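Local coordinates for probable branched-chain amino acid ABC transporter, amino acid binding protein (Thermus thermophilus, PDB 3LKB), which probably binds branched-chain amino acids such as valine for delivery to the membrane part of an ABC importer, at residues E109-P114 with S348-A353; Y118-T123 with Q318-M323. The protein carries 2 engineered substitutions. One frame throughout, in Å; residues are numbered along the deposited sequence.

Overall arrangement
Contact 1 and contact 2 lie side by side, their centres about 9 Å apart, and contact 2 is nested along the chain inside the loop that contact 1 closes. Backbone bonds join them: Gly-352 N lies 2.7 Å from Leu-121 O, and Ala-353 N 2.9 Å from Pro-122 O, both probable hydrogen bonds. Segments 118-123 and 348-353 turn corners at Pro-122 and Gly-352, consistent with crossovers between the two lobes of a periplasmic binding protein. The sodium ion belongs to contact 1, about 9 Å from the side chain of Phe-120 in contact 2. The bound valine lies farther, about 13 Å from the side chain of Ile-111, although Leu-110 touches Ser-105 of its pocket.

Contact 1: residues E109-P114 with S348-A353; sequences ELIDPP and SEHTGA. With NA (sodium ion), chain E.
Thr-351, whose side chain lies near Ile-111 across the contact, gives its carbonyl oxygen to a sodium ion, with Thr-351 O 2.2 Å from the metal. Gly-352 O lies 2.5 Å from the sodium and a water 2.3 Å from it, while Asp-344 completes the site with its backbone O and OD1. The chain turns a corner at Gly-352 and brings two successive carbonyls to one ion; the lack of a side chain probably helps. The turn leads toward strand 357-362 of the large mixed sheet, consistent with a hinge crossover in the two-lobed periplasmic binding protein fold.

At His-350, one residue before Thr-351, loop 109-114 packs against the chain through apolar contacts. Ile-111 slides past His-350 in the opposite direction, its methyl CG2 lying 3.7 Å from His-350 CB. The same methyl comes to the edge of the imidazole, near the ring plane, with CG2 4.1 Å from His-350 CD2. A branched aliphatic residue suits the spot: CG2 stands beside the backbone N and serves the histidine, whereas CG1, between N and the carbonyl carbon (chi1 48°), carries CD1 toward the threonine. Histidine adds a polar end to its apolar CB, for NE2 hydrogen-bonds to Asp-117 O. Behind Ile-111, Lys-91 NZ binds the carbonyl oxygens of Glu-109, Asp-112 and Pro-114. The last touch is a loose one, Ile-111 CD1 to Thr-351 OG1 at 4.5 Å.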
loop_
_atom_site.group_PDB
_atom_site.type_symbol
_atom_site.label_atom_id
_atom_site.label_comp_id
_atom_site.label_asym_id
_atom_site.label_seq_id
_atom_site.Cartn_x
_atom_site.Cartn_y
_atom_site.Cartn_z
ATOM N N GLU A 109 11.937 21.925 -11.400
ATOM C CA GLU A 109 11.255 22.317 -12.624
ATOM C C GLU A 109 9.811 22.804 -12.366
ATOM O O GLU A 109 9.251 23.618 -13.123
ATOM C CB GLU A 109 11.322 21.140 -13.637
ATOM C CG GLU A 109 10.680 21.389 -15.008
ATOM C CD GLU A 109 11.214 22.658 -15.695
ATOM O OE1 GLU A 109 12.441 22.976 -15.535
ATOM O OE2 GLU A 109 10.413 23.326 -16.406
ATOM N N LEU A 110 9.216 22.310 -11.288
ATOM C CA LEU A 110 7.863 22.702 -10.919
ATOM C C LEU A 110 7.731 24.174 -10.582
ATOM O O LEU A 110 6.683 24.732 -10.846
ATOM C CB LEU A 110 7.346 21.879 -9.736
ATOM C CG LEU A 110 7.257 20.360 -9.934
ATOM C CD1 LEU A 110 6.591 19.677 -8.713
ATOM C CD2 LEU A 110 6.568 19.986 -11.256
ATOM N N ILE A 111 8.760 24.779 -9.986
ATOM C CA ILE A 111 8.712 26.198 -9.631
ATOM C C ILE A 111 9.517 27.065 -10.629
ATOM O O ILE A 111 9.750 28.226 -10.375
ATOM C CB ILE A 111 9.090 26.486 -8.141
ATOM C CG1 ILE A 111 10.369 25.789 -7.715
ATOM C CG2 ILE A 111 8.018 25.942 -7.194
ATOM C CD1 ILE A 111 11.541 26.604 -7.621
ATOM N N ASP A 112 9.924 26.473 -11.755
ATOM C CA ASP A 112 10.580 27.199 -12.853
ATOM C C ASP A 112 9.550 27.552 -13.916
ATOM O O ASP A 112 8.540 26.892 -14.003
ATOM C CB ASP A 112 11.683 26.366 -13.489
ATOM C CG ASP A 112 12.962 26.338 -12.652
ATOM O OD1 ASP A 112 13.087 27.053 -11.613
ATOM O OD2 ASP A 112 13.849 25.559 -13.048
ATOM N N PRO A 113 9.777 28.645 -14.664
ATOM C CA PRO A 113 8.834 29.150 -15.673
ATOM C C PRO A 113 8.740 28.202 -16.830
ATOM O O PRO A 113 9.673 27.439 -17.062
ATOM C CB PRO A 113 9.477 30.454 -16.151
ATOM C CG PRO A 113 10.861 30.438 -15.567
ATOM C CD PRO A 113 10.813 29.645 -14.339
ATOM N N PRO A 114 7.607 28.208 -17.542
ATOM C CA PRO A 114 6.393 29.036 -17.281
ATOM C C PRO A 114 5.488 28.335 -16.257
ATOM O O PRO A 114 5.850 27.263 -15.772
ATOM C CB PRO A 114 5.695 29.047 -18.644
ATOM C CG PRO A 114 6.017 27.701 -19.240
ATOM C CD PRO A 114 7.404 27.265 -18.668
ATOM N N SER A 348 8.588 35.415 -4.957
ATOM C CA SER A 348 9.702 35.041 -5.820
ATOM C C SER A 348 10.498 33.889 -5.214
ATOM O O SER A 348 11.385 33.330 -5.859
ATOM C CB SER A 348 10.594 36.256 -6.059
ATOM O OG SER A 348 11.182 36.617 -4.835
ATOM N N GLU A 349 10.190 33.538 -3.974
ATOM C CA GLU A 349 10.853 32.413 -3.324
ATOM C C GLU A 349 9.853 31.303 -2.991
ATOM O O GLU A 349 9.077 31.421 -2.073
ATOM C CB GLU A 349 11.663 32.861 -2.105
ATOM C CG GLU A 349 13.077 33.433 -2.460
ATOM C CD GLU A 349 14.017 32.408 -3.180
ATOM O OE1 GLU A 349 14.145 31.238 -2.681
ATOM O OE2 GLU A 349 14.618 32.776 -4.241
ATOM N N HIS A 350 9.896 30.226 -3.758
ATOM C CA HIS A 350 8.859 29.239 -3.718
ATOM C C HIS A 350 9.332 27.959 -3.009
ATOM O O HIS A 350 8.689 26.928 -3.116
ATOM C CB HIS A 350 8.414 28.946 -5.158
ATOM C CG HIS A 350 7.344 29.867 -5.679
ATOM N ND1 HIS A 350 7.286 31.213 -5.377
ATOM C CD2 HIS A 350 6.282 29.626 -6.483
ATOM C CE1 HIS A 350 6.253 31.764 -5.976
ATOM N NE2 HIS A 350 5.632 30.824 -6.666
ATOM N N THR A 351 10.446 28.006 -2.295
ATOM C CA THR A 351 10.934 26.835 -1.581
ATOM C C THR A 351 10.831 27.093 -0.112
ATOM O O THR A 351 11.391 28.059 0.339
ATOM C CB THR A 351 12.417 26.523 -1.918
ATOM O OG1 THR A 351 12.487 26.150 -3.295
ATOM C CG2 THR A 351 12.888 25.352 -1.101
ATOM N N GLY A 352 10.151 26.236 0.648
ATOM C CA GLY A 352 9.912 26.534 2.066
ATOM C C GLY A 352 11.150 26.410 2.962
ATOM O O GLY A 352 11.776 27.402 3.297
ATOM N N ALA A 353 11.506 25.189 3.308
ATOM C CA ALA A 353 12.729 24.904 4.008
ATOM C C ALA A 353 13.884 24.763 3.018
ATOM O O ALA A 353 14.091 23.705 2.429
ATOM C CB ALA A 353 12.557 23.604 4.777
HETATM NA NA NA E . 11.992 29.471 1.969
HETATM O O HOH W 1 13.860 30.676 1.371
#

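Contact 2: residues Y118-T123 with Q318-M323; sequences YIFLPT and QAIVGM
The ring of Phe-120 takes the CG2 methyl of Ile-320 over the centre of one face, while the imidazole of His-350 stacks on the opposite face, and Phe-345 also packs edge-to-face with the Phe-120 ring. Ile-320 CG2 stands 3.5 Å from the centroid of the Phe-120 ring and only 9° off its normal, a nearly axial CH-pi contact. Its closest carbon is Phe-120 CE2, at 3.6 Å from Ile-320 CG2, and the other five ring carbons are scarcely farther. Val-321 comes in obliquely, with its CG1 4.1 Å from Phe-120 CZ. The beta-branched isoleucine fits because CG2 lies opposite the backbone N, beside the carbonyl carbon, and so reaches out from helix 313-321.

In the fold, this contact packs the helix against the run into strand 121-123, probably part of the hinge between the lobes. With Phe-120 cut back to an alanine, a gap is likely to open between Ile-320 and His-350, leaving the methyl without its ring and the imidazole without its stacking partner. Ile-320 also touches Ala-300 of helix 285-308. Past Val-321 the backbone is still tied back, with Gly-322 N 3.2 Å from Gln-318 O and Met-323 N 3.1 Å from Ile-320 O.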
loop_
_atom_site.group_PDB
_atom_site.type_symbol
_atom_site.label_atom_id
_atom_site.label_comp_id
_atom_site.label_asym_id
_atom_site.label_seq_id
_atom_site.Cartn_x
_atom_site.Cartn_y
_atom_site.Cartn_z
ATOM N N TYR A 118 1.988 29.598 -8.872
ATOM C CA TYR A 118 1.173 29.000 -7.783
ATOM C C TYR A 118 1.661 27.693 -7.159
ATOM O O TYR A 118 0.917 27.049 -6.433
ATOM C CB TYR A 118 -0.268 28.805 -8.252
ATOM C CG TYR A 118 -0.845 30.115 -8.677
ATOM C CD1 TYR A 118 -0.880 30.466 -10.031
ATOM C CD2 TYR A 118 -1.252 31.053 -7.724
ATOM C CE1 TYR A 118 -1.355 31.680 -10.422
ATOM C CE2 TYR A 118 -1.718 32.284 -8.084
ATOM C CZ TYR A 118 -1.781 32.591 -9.451
ATOM O OH TYR A 118 -2.291 33.797 -9.860
ATOM N N ILE A 119 2.907 27.304 -7.415
ATOM C CA ILE A 119 3.390 26.022 -6.914
ATOM C C ILE A 119 4.421 26.258 -5.849
ATOM O O ILE A 119 5.378 27.007 -6.079
ATOM C CB ILE A 119 3.996 25.250 -8.065
ATOM C CG1 ILE A 119 2.881 25.005 -9.113
ATOM C CG2 ILE A 119 4.715 23.975 -7.547
ATOM C CD1 ILE A 119 3.374 24.421 -10.410
ATOM N N PHE A 120 4.242 25.658 -4.673
ATOM C CA PHE A 120 5.179 25.912 -3.579
ATOM C C PHE A 120 5.744 24.640 -3.024
ATOM O O PHE A 120 5.011 23.810 -2.537
ATOM C CB PHE A 120 4.526 26.732 -2.458
ATOM C CG PHE A 120 4.086 28.079 -2.895
ATOM C CD1 PHE A 120 2.829 28.263 -3.474
ATOM C CD2 PHE A 120 4.937 29.159 -2.779
ATOM C CE1 PHE A 120 2.452 29.521 -3.943
ATOM C CE2 PHE A 120 4.562 30.428 -3.201
ATOM C CZ PHE A 120 3.315 30.613 -3.785
ATOM N N LEU A 121 7.072 24.510 -3.113
ATOM C CA LEU A 121 7.817 23.363 -2.634
ATOM C C LEU A 121 8.039 23.513 -1.131
ATOM O O LEU A 121 8.552 24.545 -0.696
ATOM C CB LEU A 121 9.155 23.324 -3.364
ATOM C CG LEU A 121 9.249 22.370 -4.543
ATOM C CD1 LEU A 121 7.944 22.231 -5.276
ATOM C CD2 LEU A 121 10.360 22.716 -5.497
ATOM N N PRO A 122 7.616 22.513 -0.330
ATOM C CA PRO A 122 7.804 22.624 1.109
ATOM C C PRO A 122 9.271 22.534 1.472
ATOM O O PRO A 122 9.672 23.176 2.422
ATOM C CB PRO A 122 7.048 21.407 1.669
ATOM C CG PRO A 122 6.094 21.049 0.677
ATOM C CD PRO A 122 6.780 21.346 -0.660
ATOM N N THR A 123 10.068 21.777 0.703
ATOM C CA THR A 123 11.505 21.628 1.028
ATOM C C THR A 123 12.447 21.706 -0.162
ATOM O O THR A 123 12.031 21.891 -1.291
ATOM C CB THR A 123 11.829 20.308 1.792
ATOM O OG1 THR A 123 11.867 19.192 0.882
ATOM C CG2 THR A 123 10.859 20.038 2.936
ATOM N N GLN A 318 -2.326 34.694 -0.735
ATOM C CA GLN A 318 -1.786 35.904 -0.062
ATOM C C GLN A 318 -1.211 35.557 1.276
ATOM O O GLN A 318 -0.219 36.124 1.717
ATOM C CB GLN A 318 -2.866 36.982 0.120
ATOM C CG GLN A 318 -3.401 37.638 -1.173
ATOM C CD GLN A 318 -2.297 38.350 -1.945
ATOM O OE1 GLN A 318 -1.388 38.927 -1.342
ATOM N NE2 GLN A 318 -2.364 38.309 -3.286
ATOM N N ALA A 319 -1.846 34.611 1.942
ATOM C CA ALA A 319 -1.315 34.070 3.198
ATOM C C ALA A 319 0.036 33.375 2.966
ATOM O O ALA A 319 0.947 33.550 3.750
ATOM C CB ALA A 319 -2.322 33.119 3.826
ATOM N N ILE A 320 0.197 32.633 1.881
ATOM C CA ILE A 320 1.466 31.925 1.649
ATOM C C ILE A 320 2.635 32.847 1.322
ATOM O O ILE A 320 3.726 32.648 1.846
ATOM C CB ILE A 320 1.297 30.861 0.513
ATOM C CG1 ILE A 320 0.474 29.660 1.015
ATOM C CG2 ILE A 320 2.638 30.466 -0.163
ATOM C CD1 ILE A 320 -0.110 28.933 -0.147
ATOM N N VAL A 321 2.407 33.855 0.467
ATOM C CA VAL A 321 3.470 34.775 0.020
ATOM C C VAL A 321 3.781 35.834 1.055
ATOM O O VAL A 321 4.755 36.562 0.906
ATOM C CB VAL A 321 3.180 35.479 -1.361
ATOM C CG1 VAL A 321 2.941 34.471 -2.476
ATOM C CG2 VAL A 321 1.974 36.396 -1.283
ATOM N N GLY A 322 2.946 35.945 2.080
ATOM C CA GLY A 322 3.282 36.739 3.266
ATOM C C GLY A 322 3.930 35.930 4.397
ATOM O O GLY A 322 4.192 36.476 5.488
ATOM N N MET A 323 4.174 34.632 4.158
ATOM C CA MET A 323 4.713 33.703 5.184
ATOM C C MET A 323 6.239 33.794 5.219
ATOM O O MET A 323 6.942 32.849 4.804
ATOM C CB MET A 323 4.256 32.277 4.859
ATOM C CG MET A 323 4.269 31.217 5.976
ATOM S SD MET A 323 3.634 29.576 5.351
ATOM C CE MET A 323 1.916 29.731 5.722
#